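Long-range contact in citrinin polyketide synthase (Monascus purpureus, PDB 5MPT), which builds the keto-aldehyde precursor of the mycotoxin citrinin as a non-reducing polyketide synthase, of which this chain is the C-methylating domain: residues S10-A24 with F192-E206. Residues are numbered along the deposited sequence; the frame is centred on the assembly and turned at random. Where two conformers were deposited one is given.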
ATOM      1  N   SER A  10      12.708  26.804  -3.478  1.00 30.74           N
ATOM      2  CA  SER A  10      13.431  26.819  -2.223  1.00 28.85           C
ATOM      3  C   SER A  10      14.814  26.175  -2.381  1.00 24.65           C
ATOM      4  O   SER A  10      15.045  25.326  -3.251  1.00 24.19           O
ATOM      5  CB  SER A  10      12.597  26.063  -1.175  1.00 34.34           C
ATOM      6  OG  SER A  10      13.282  25.876   0.068  1.00 39.21           O
ATOM      7  N   ILE A  11      15.716  26.538  -1.475  1.00 24.27           N
ATOM      8  CA  ILE A  11      16.979  25.825  -1.304  1.00 23.20           C
ATOM      9  C   ILE A  11      16.722  24.552  -0.515  1.00 24.19           C
ATOM     10  O   ILE A  11      15.995  24.574   0.489  1.00 28.38           O
ATOM     11  CB  ILE A  11      17.999  26.708  -0.574  1.00 21.78           C
ATOM     12  CG1 ILE A  11      18.323  27.920  -1.427  1.00 23.38           C
ATOM     13  CG2 ILE A  11      19.277  25.913  -0.313  1.00 22.55           C
ATOM     14  CD1 ILE A  11      19.270  28.853  -0.789  1.00 24.32           C
ATOM     15  N   LEU A  12      17.362  23.453  -0.913  1.00 22.61           N
ATOM     16  CA  LEU A  12      17.147  22.148  -0.275  1.00 22.67           C
ATOM     17  C   LEU A  12      18.499  21.487  -0.050  1.00 22.84           C
ATOM     18  O   LEU A  12      18.966  20.697  -0.871  1.00 24.89           O
ATOM     19  CB  LEU A  12      16.218  21.268  -1.109  1.00 23.53           C
ATOM     20  CG  LEU A  12      15.948  19.919  -0.500  1.00 24.58           C
ATOM     21  CD1 LEU A  12      15.487  20.050   0.956  1.00 25.45           C
ATOM     22  CD2 LEU A  12      14.885  19.230  -1.381  1.00 23.21           C
ATOM     23  N   PRO A  13      19.197  21.854   1.029  1.00 22.95           N
ATOM     24  CA  PRO A  13      20.520  21.261   1.277  1.00 24.96           C
ATOM     25  C   PRO A  13      20.419  19.759   1.525  1.00 25.06           C
ATOM     26  O   PRO A  13      19.471  19.272   2.155  1.00 24.35           O
ATOM     27  CB  PRO A  13      21.022  22.004   2.527  1.00 27.15           C
ATOM     28  CG  PRO A  13      20.100  23.169   2.711  1.00 26.21           C
ATOM     29  CD  PRO A  13      18.793  22.776   2.104  1.00 23.66           C
ATOM     30  N   LYS A  14      21.424  19.014   1.040  1.00 25.18           N
ATOM     31  CA  LYS A  14      21.434  17.574   1.271  1.00 28.57           C
ATOM     32  C   LYS A  14      21.422  17.239   2.767  1.00 26.51           C
ATOM     33  O   LYS A  14      20.774  16.261   3.169  1.00 27.75           O
ATOM     34  CB  LYS A  14      22.624  16.894   0.574  1.00 42.97           C
ATOM     35  CG  LYS A  14      23.996  17.427   0.869  1.00 67.76           C
ATOM     36  CD  LYS A  14      25.066  16.673   0.064  1.00 86.40           C
ATOM     37  CE  LYS A  14      26.243  17.584  -0.303  1.00 93.51           C
ATOM     38  NZ  LYS A  14      25.872  18.630  -1.312  1.00 94.20           N
ATOM     39  N   SER A  15      22.096  18.040   3.609  1.00 27.52           N
ATOM     40  CA  SER A  15      22.181  17.721   5.041  1.00 28.01           C
ATOM     41  C   SER A  15      20.818  17.779   5.707  1.00 25.82           C
ATOM     42  O   SER A  15      20.566  17.039   6.659  1.00 27.30           O
ATOM     43  CB  SER A  15      23.143  18.663   5.762  1.00 31.13           C
ATOM     44  OG  SER A  15      22.626  19.987   5.864  1.00 31.90           O
ATOM     45  N   ALA A  16      19.942  18.670   5.248  1.00 22.59           N
ATOM     46  CA  ALA A  16      18.598  18.756   5.794  1.00 22.41           C
ATOM     47  C   ALA A  16      17.836  17.470   5.541  1.00 22.95           C
ATOM     48  O   ALA A  16      17.123  16.972   6.423  1.00 25.40           O
ATOM     49  CB  ALA A  16      17.848  19.926   5.174  1.00 24.23           C
ATOM     50  N   ILE A  17      17.977  16.926   4.343  1.00 21.29           N
ATOM     51  CA  ILE A  17      17.296  15.679   4.025  1.00 21.66           C
ATOM     52  C   ILE A  17      17.853  14.545   4.868  1.00 22.15           C
ATOM     53  O   ILE A  17      17.107  13.777   5.490  1.00 23.78           O
ATOM     54  CB  ILE A  17      17.439  15.359   2.534  1.00 22.22           C
ATOM     55  CG1 ILE A  17      16.903  16.497   1.658  1.00 21.79           C
ATOM     56  CG2 ILE A  17      16.659  14.053   2.255  1.00 23.87           C
ATOM     57  CD1 ILE A  17      17.329  16.376   0.186  1.00 22.54           C
ATOM     58  N   LEU A  18      19.171  14.375   4.834  1.00 24.52           N
ATOM     59  CA  LEU A  18      19.789  13.226   5.480  1.00 25.36           C
ATOM     60  C   LEU A  18      19.653  13.284   6.995  1.00 25.93           C
ATOM     61  O   LEU A  18      19.463  12.245   7.646  1.00 26.90           O
ATOM     62  CB  LEU A  18      21.255  13.134   5.079  1.00 25.62           C
ATOM     63  CG  LEU A  18      21.510  12.916   3.598  1.00 29.87           C
ATOM     64  CD1 LEU A  18      22.996  13.109   3.420  1.00 35.10           C
ATOM     65  CD2 LEU A  18      21.114  11.576   3.142  1.00 30.28           C
ATOM     66  N   ASP A  19      19.771  14.477   7.590  1.00 24.16           N
ATOM     67  CA  ASP A  19      19.617  14.574   9.028  1.00 26.17           C
ATOM     68  C   ASP A  19      18.173  14.347   9.450  1.00 24.88           C
ATOM     69  O   ASP A  19      17.917  13.651  10.437  1.00 25.48           O
ATOM     70  CB  ASP A  19      20.132  15.933   9.518  1.00 29.40           C
ATOM     71  CG  ASP A  19      21.633  16.111   9.289  1.00 34.91           C
ATOM     72  OD1 ASP A  19      22.329  15.105   9.031  1.00 38.00           O
ATOM     73  OD2 ASP A  19      22.128  17.259   9.420  1.00 35.29           O
ATOM     74  N   ALA A  20      17.217  14.923   8.727  1.00 25.39           N
ATOM     75  CA  ALA A  20      15.819  14.652   9.037  1.00 24.84           C
ATOM     76  C   ALA A  20      15.485  13.175   8.862  1.00 23.54           C
ATOM     77  O   ALA A  20      14.761  12.595   9.683  1.00 24.35           O
ATOM     78  CB  ALA A  20      14.884  15.508   8.193  1.00 26.34           C
ATOM     79  N   PHE A  21      15.960  12.547   7.781  1.00 22.67           N
ATOM     80  CA  PHE A  21      15.602  11.148   7.583  1.00 22.95           C
ATOM     81  C   PHE A  21      16.196  10.271   8.670  1.00 24.21           C
ATOM     82  O   PHE A  21      15.535   9.341   9.154  1.00 23.44           O
ATOM     83  CB  PHE A  21      16.062  10.647   6.231  1.00 21.07           C
ATOM     84  CG  PHE A  21      15.428   9.311   5.878  1.00 21.79           C
ATOM     85  CD1 PHE A  21      14.091   9.243   5.567  1.00 22.07           C
ATOM     86  CD2 PHE A  21      16.146   8.131   5.980  1.00 22.30           C
ATOM     87  CE1 PHE A  21      13.474   8.022   5.304  1.00 23.21           C
ATOM     88  CE2 PHE A  21      15.535   6.894   5.718  1.00 21.95           C
ATOM     89  CZ  PHE A  21      14.200   6.851   5.368  1.00 23.07           C
ATOM     90  N   ARG A  22      17.436  10.552   9.074  1.00 26.02           N
ATOM     91  CA  ARG A  22      18.047   9.739  10.114  1.00 26.41           C
ATOM     92  C   ARG A  22      17.227   9.811  11.392  1.00 24.69           C
ATOM     93  O   ARG A  22      16.924   8.778  12.010  1.00 24.63           O
ATOM     94  CB  ARG A  22      19.482  10.173  10.373  1.00 29.97           C
ATOM     95  CG  ARG A  22      20.198   9.351  11.461  1.00 38.40           C
ATOM     96  CD  ARG A  22      21.540   9.983  11.835  1.00 49.37           C
ATOM     97  NE  ARG A  22      21.369  11.368  12.285  1.00 62.27           N
ATOM     98  CZ  ARG A  22      21.582  12.454  11.541  1.00 72.28           C
ATOM     99  NH1 ARG A  22      21.380  13.657  12.069  1.00 76.99           N
ATOM    100  NH2 ARG A  22      22.005  12.357  10.277  1.00 74.06           N
ATOM    101  N   ILE A  23      16.800  11.018  11.768  1.00 25.77           N
ATOM    102  CA  ILE A  23      15.981  11.183  12.971  1.00 25.92           C
ATOM    103  C   ILE A  23      14.687  10.384  12.857  1.00 24.59           C
ATOM    104  O   ILE A  23      14.281   9.690  13.792  1.00 25.35           O
ATOM    105  CB  ILE A  23      15.699  12.673  13.218  1.00 27.25           C
ATOM    106  CG1 ILE A  23      16.966  13.356  13.722  1.00 30.61           C
ATOM    107  CG2 ILE A  23      14.606  12.847  14.233  1.00 24.64           C
ATOM    108  CD1 ILE A  23      16.917  14.879  13.662  1.00 35.57           C
ATOM    109  N   ALA A  24      14.005  10.483  11.709  1.00 22.88           N
ATOM    110  CA  ALA A  24      12.754   9.759  11.540  1.00 22.95           C
ATOM    111  C   ALA A  24      12.997   8.253  11.581  1.00 23.34           C
ATOM    112  O   ALA A  24      12.305   7.508  12.305  1.00 21.28           O
ATOM    113  CB  ALA A  24      12.097  10.209  10.229  1.00 22.71           C
ATOM    114  N   PHE A 192       6.667  13.624  10.525  1.00 19.25           N
ATOM    115  CA  PHE A 192       7.790  13.978  11.385  1.00 19.79           C
ATOM    116  C   PHE A 192       9.045  14.266  10.567  1.00 19.55           C
ATOM    117  O   PHE A 192       9.744  15.278  10.780  1.00 21.07           O
ATOM    118  CB  PHE A 192       7.999  12.834  12.401  1.00 18.55           C
ATOM    119  CG  PHE A 192       9.154  13.033  13.309  1.00 19.91           C
ATOM    120  CD1 PHE A 192       9.309  14.220  14.021  1.00 19.61           C
ATOM    121  CD2 PHE A 192      10.098  12.027  13.463  1.00 22.99           C
ATOM    122  CE1 PHE A 192      10.368  14.362  14.921  1.00 20.27           C
ATOM    123  CE2 PHE A 192      11.181  12.184  14.325  1.00 24.12           C
ATOM    124  CZ  PHE A 192      11.311  13.346  15.056  1.00 21.78           C
ATOM    125  N   PHE A 193       9.312  13.423   9.575  1.00 19.17           N
ATOM    126  CA  PHE A 193      10.454  13.637   8.709  1.00 19.38           C
ATOM    127  C   PHE A 193      10.354  15.001   8.036  1.00 19.53           C
ATOM    128  O   PHE A 193      11.301  15.806   8.058  1.00 19.92           O
ATOM    129  CB  PHE A 193      10.530  12.519   7.672  1.00 18.13           C
ATOM    130  CG  PHE A 193      11.357  12.871   6.480  1.00 18.82           C
ATOM    131  CD1 PHE A 193      12.719  13.110   6.607  1.00 19.18           C
ATOM    132  CD2 PHE A 193      10.772  12.968   5.226  1.00 19.41           C
ATOM    133  CE1 PHE A 193      13.504  13.461   5.537  1.00 20.66           C
ATOM    134  CE2 PHE A 193      11.549  13.308   4.131  1.00 21.65           C
ATOM    135  CZ  PHE A 193      12.924  13.571   4.279  1.00 21.91           C
ATOM    136  N   LEU A 194       9.197  15.283   7.419  1.00 21.46           N
ATOM    137  CA  LEU A 194       9.051  16.536   6.682  1.00 22.95           C
ATOM    138  C   LEU A 194       9.144  17.753   7.608  1.00 22.01           C
ATOM    139  O   LEU A 194       9.732  18.776   7.235  1.00 23.22           O
ATOM    140  CB  LEU A 194       7.735  16.545   5.912  1.00 26.54           C
ATOM    141  CG  LEU A 194       7.675  15.598   4.711  1.00 32.08           C
ATOM    142  CD1 LEU A 194       6.245  15.500   4.173  1.00 34.59           C
ATOM    143  CD2 LEU A 194       8.651  16.060   3.607  1.00 34.65           C
ATOM    144  N   GLU A 195       8.560  17.671   8.812  1.00 21.65           N
ATOM    145  CA  GLU A 195       8.648  18.784   9.743  1.00 22.14           C
ATOM    146  C   GLU A 195      10.098  19.049  10.116  1.00 22.56           C
ATOM    147  O   GLU A 195      10.554  20.202  10.111  1.00 22.39           O
ATOM    148  CB  GLU A 195       7.807  18.498  10.992  1.00 23.12           C
ATOM    149  CG  GLU A 195       7.847  19.646  11.951  1.00 26.84           C
ATOM    150  CD  GLU A 195       6.776  19.583  13.011  1.00 32.62           C
ATOM    151  OE1 GLU A 195       6.273  18.483  13.276  1.00 31.90           O
ATOM    152  OE2 GLU A 195       6.424  20.638  13.577  1.00 38.30           O
ATOM    153  N   GLN A 196      10.850  17.988  10.415  1.00 22.63           N
ATOM    154  CA  GLN A 196      12.252  18.172  10.786  1.00 23.01           C
ATOM    155  C   GLN A 196      13.061  18.663   9.596  1.00 22.01           C
ATOM    156  O   GLN A 196      14.039  19.417   9.747  1.00 23.09           O
ATOM    157  CB  GLN A 196      12.811  16.852  11.320  1.00 23.53           C
ATOM    158  CG  GLN A 196      12.229  16.453  12.668  1.00 22.97           C
ATOM    159  CD  GLN A 196      12.579  17.476  13.736  1.00 25.89           C
ATOM    160  OE1 GLN A 196      13.718  17.932  13.826  1.00 27.60           O
ATOM    161  NE2 GLN A 196      11.579  17.919  14.465  1.00 26.55           N
ATOM    162  N   LEU A 197      12.652  18.241   8.399  1.00 23.48           N
ATOM    163  CA  LEU A 197      13.284  18.717   7.165  0.85 23.92           C
ATOM    164  C   LEU A 197      13.104  20.215   7.001  1.00 23.89           C
ATOM    165  O   LEU A 197      14.070  20.954   6.779  1.00 21.07           O
ATOM    166  CB  LEU A 197      12.688  17.985   5.964  0.85 25.92           C
ATOM    167  CG  LEU A 197      13.173  18.449   4.593  0.85 28.68           C
ATOM    168  CD1 LEU A 197      14.647  18.145   4.441  0.85 25.37           C
ATOM    169  CD2 LEU A 197      12.390  17.819   3.453  0.85 25.27           C
ATOM    170  N   VAL A 198      11.864  20.684   7.113  1.00 23.92           N
ATOM    171  CA  VAL A 198      11.566  22.089   6.859  1.00 26.92           C
ATOM    172  C   VAL A 198      12.269  23.027   7.854  1.00 28.78           C
ATOM    173  O   VAL A 198      12.703  24.132   7.470  1.00 29.03           O
ATOM    174  CB  VAL A 198      10.026  22.234   6.827  1.00 26.75           C
ATOM    175  CG1 VAL A 198       9.573  23.674   6.783  1.00 28.66           C
ATOM    176  CG2 VAL A 198       9.475  21.514   5.625  1.00 25.56           C
ATOM    177  N   LYS A 199      12.470  22.587   9.110  1.00 28.87           N
ATOM    178  CA  LYS A 199      13.200  23.367  10.123  1.00 25.97           C
ATOM    179  C   LYS A 199      14.632  23.668   9.717  1.00 25.37           C
ATOM    180  O   LYS A 199      15.244  24.578  10.296  1.00 25.69           O
ATOM    181  CB  LYS A 199      13.252  22.611  11.479  1.00 29.76           C
ATOM    182  CG  LYS A 199      11.993  22.576  12.304  1.00 38.98           C
ATOM    183  CD  LYS A 199      12.164  21.559  13.454  1.00 45.87           C
ATOM    184  CE  LYS A 199      11.330  21.886  14.702  1.00 52.92           C
ATOM    185  NZ  LYS A 199       9.923  22.253  14.388  1.00 58.85           N
ATOM    186  N   ARG A 200      15.180  22.924   8.761  1.00 25.45           N
ATOM    187  CA  ARG A 200      16.569  23.001   8.351  1.00 26.62           C
ATOM    188  C   ARG A 200      16.726  23.681   7.003  1.00 28.78           C
ATOM    189  O   ARG A 200      17.835  23.704   6.452  1.00 32.73           O
ATOM    190  CB  ARG A 200      17.178  21.604   8.292  1.00 28.61           C
ATOM    191  CG  ARG A 200      17.430  21.007   9.674  1.00 39.36           C
ATOM    192  CD  ARG A 200      17.197  19.489   9.699  1.00 47.72           C
ATOM    193  NE  ARG A 200      17.666  18.870  10.939  1.00 48.34           N
ATOM    194  CZ  ARG A 200      16.900  18.579  11.989  1.00 45.30           C
ATOM    195  NH1 ARG A 200      15.596  18.843  11.983  1.00 38.32           N
ATOM    196  NH2 ARG A 200      17.457  18.031  13.060  1.00 48.78           N
ATOM    197  N   LEU A 201      15.626  24.226   6.447  1.00 24.70           N
ATOM    198  CA  LEU A 201      15.680  24.830   5.127  1.00 23.81           C
ATOM    199  C   LEU A 201      15.965  26.322   5.239  1.00 19.64           C
ATOM    200  O   LEU A 201      15.467  26.984   6.157  1.00 21.34           O
ATOM    201  CB  LEU A 201      14.368  24.630   4.394  1.00 27.69           C
ATOM    202  CG  LEU A 201      14.046  23.149   4.193  1.00 26.44           C
ATOM    203  CD1 LEU A 201      12.865  22.966   3.235  1.00 24.10           C
ATOM    204  CD2 LEU A 201      15.271  22.381   3.673  1.00 27.17           C
ATOM    205  N   PRO A 202      16.767  26.875   4.316  1.00 18.54           N
ATOM    206  CA  PRO A 202      16.857  28.333   4.195  1.00 19.85           C
ATOM    207  C   PRO A 202      15.490  28.880   3.827  1.00 21.17           C
ATOM    208  O   PRO A 202      14.688  28.205   3.181  1.00 22.58           O
ATOM    209  CB  PRO A 202      17.878  28.540   3.068  1.00 18.10           C
ATOM    210  CG  PRO A 202      18.710  27.270   3.067  1.00 16.49           C
ATOM    211  CD  PRO A 202      17.711  26.175   3.430  1.00 19.53           C
ATOM    212  N   ASN A 203      15.226  30.088   4.269  1.00 23.02           N
ATOM    213  CA  ASN A 203      14.010  30.831   3.949  1.00 29.15           C
ATOM    214  C   ASN A 203      14.361  31.935   2.957  1.00 28.07           C
ATOM    215  O   ASN A 203      14.977  32.945   3.327  1.00 30.80           O
ATOM    216  CB  ASN A 203      13.396  31.416   5.220  1.00 37.42           C
ATOM    217  CG  ASN A 203      12.007  31.980   4.999  1.00 44.37           C
ATOM    218  OD1 ASN A 203      11.633  32.308   3.873  1.00 48.42           O
ATOM    219  ND2 ASN A 203      11.225  32.085   6.079  1.00 44.82           N
ATOM    220  N   THR A 204      13.938  31.774   1.707  1.00 25.78           N
ATOM    221  CA  THR A 204      14.150  32.782   0.678  1.00 28.40           C
ATOM    222  C   THR A 204      12.844  33.384   0.183  1.00 31.78           C
ATOM    223  O   THR A 204      12.868  34.227  -0.714  1.00 33.57           O
ATOM    224  CB  THR A 204      14.923  32.204  -0.509  1.00 29.40           C
ATOM    225  OG1 THR A 204      14.243  31.037  -0.996  1.00 29.38           O
ATOM    226  CG2 THR A 204      16.338  31.836  -0.107  1.00 28.95           C
ATOM    227  N   GLY A 205      11.714  33.006   0.781  1.00 32.42           N
ATOM    228  CA  GLY A 205      10.416  33.372   0.266  1.00 32.76           C
ATOM    229  C   GLY A 205       9.930  32.508  -0.876  1.00 33.73           C
ATOM    230  O   GLY A 205       8.771  32.646  -1.294  1.00 38.39           O
ATOM    231  N   GLU A 206      10.766  31.638  -1.387  1.00 28.35           N
ATOM    232  CA  GLU A 206      10.470  30.797  -2.528  1.00 26.39           C
ATOM    233  C   GLU A 206       9.856  29.481  -2.071  1.00 23.99           C
ATOM    234  O   GLU A 206      10.212  28.962  -1.013  1.00 24.86           O
ATOM    235  CB  GLU A 206      11.730  30.497  -3.306  1.00 27.75           C
ATOM    236  CG  GLU A 206      12.327  31.731  -3.957  1.00 33.31           C
ATOM    237  CD  GLU A 206      13.724  31.486  -4.480  1.00 38.79           C
ATOM    238  OE1 GLU A 206      14.572  30.953  -3.725  1.00 38.45           O
ATOM    239  OE2 GLU A 206      13.981  31.833  -5.647  1.00 43.37           O
TER
HETATM  240  O   HOH W   1      15.342  28.622   0.250  1.00 31.82           O
HETATM  241  O   HOH W   2      20.549  19.460  10.163  1.00 36.87           O
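Phe193 is a knob set in a hole made by Ile17, Ala20, Phe21 and Ala24, in a seam that no direct hydrogen bond crosses; two waters make the polar links between residues 10-24 and 192-206. Helices 14-24 and 192-198 run roughly antiparallel, at 143°, with axes only 8.3 Å apart, a closeness allowed by Ala16, Ala20 and Ala24 on the facing side. With CG anti to the backbone N (chi1 161°), the Phe193 ring turns an edge to the helix backbone at Ile17 O and Ala20 C, CD1 lying 3.6 Å from Ala20 CB, while Phe21 turns an edge to its face in a T-shaped pair, planes at 83°. Ile379 of the central sheet touches both rings. Ala16 CB packs 3.6 Å from Arg200 CB, and Leu12 CD1 lies alongside Leu201 CD2 at 3.6 Å. Arg200 NH1 is held by Gln196 O and OE1, both near the guanidinium plane, while Arg200 NE reaches Asp19 OD2 through one water. The other water accepts from Ile11 N and donates to Pro202 O and Thr204 OG1. Against 192-206 the contact is thus mainly apolar, with water bridging the opposite charges of Asp19 and Arg200 and probably softening their attraction.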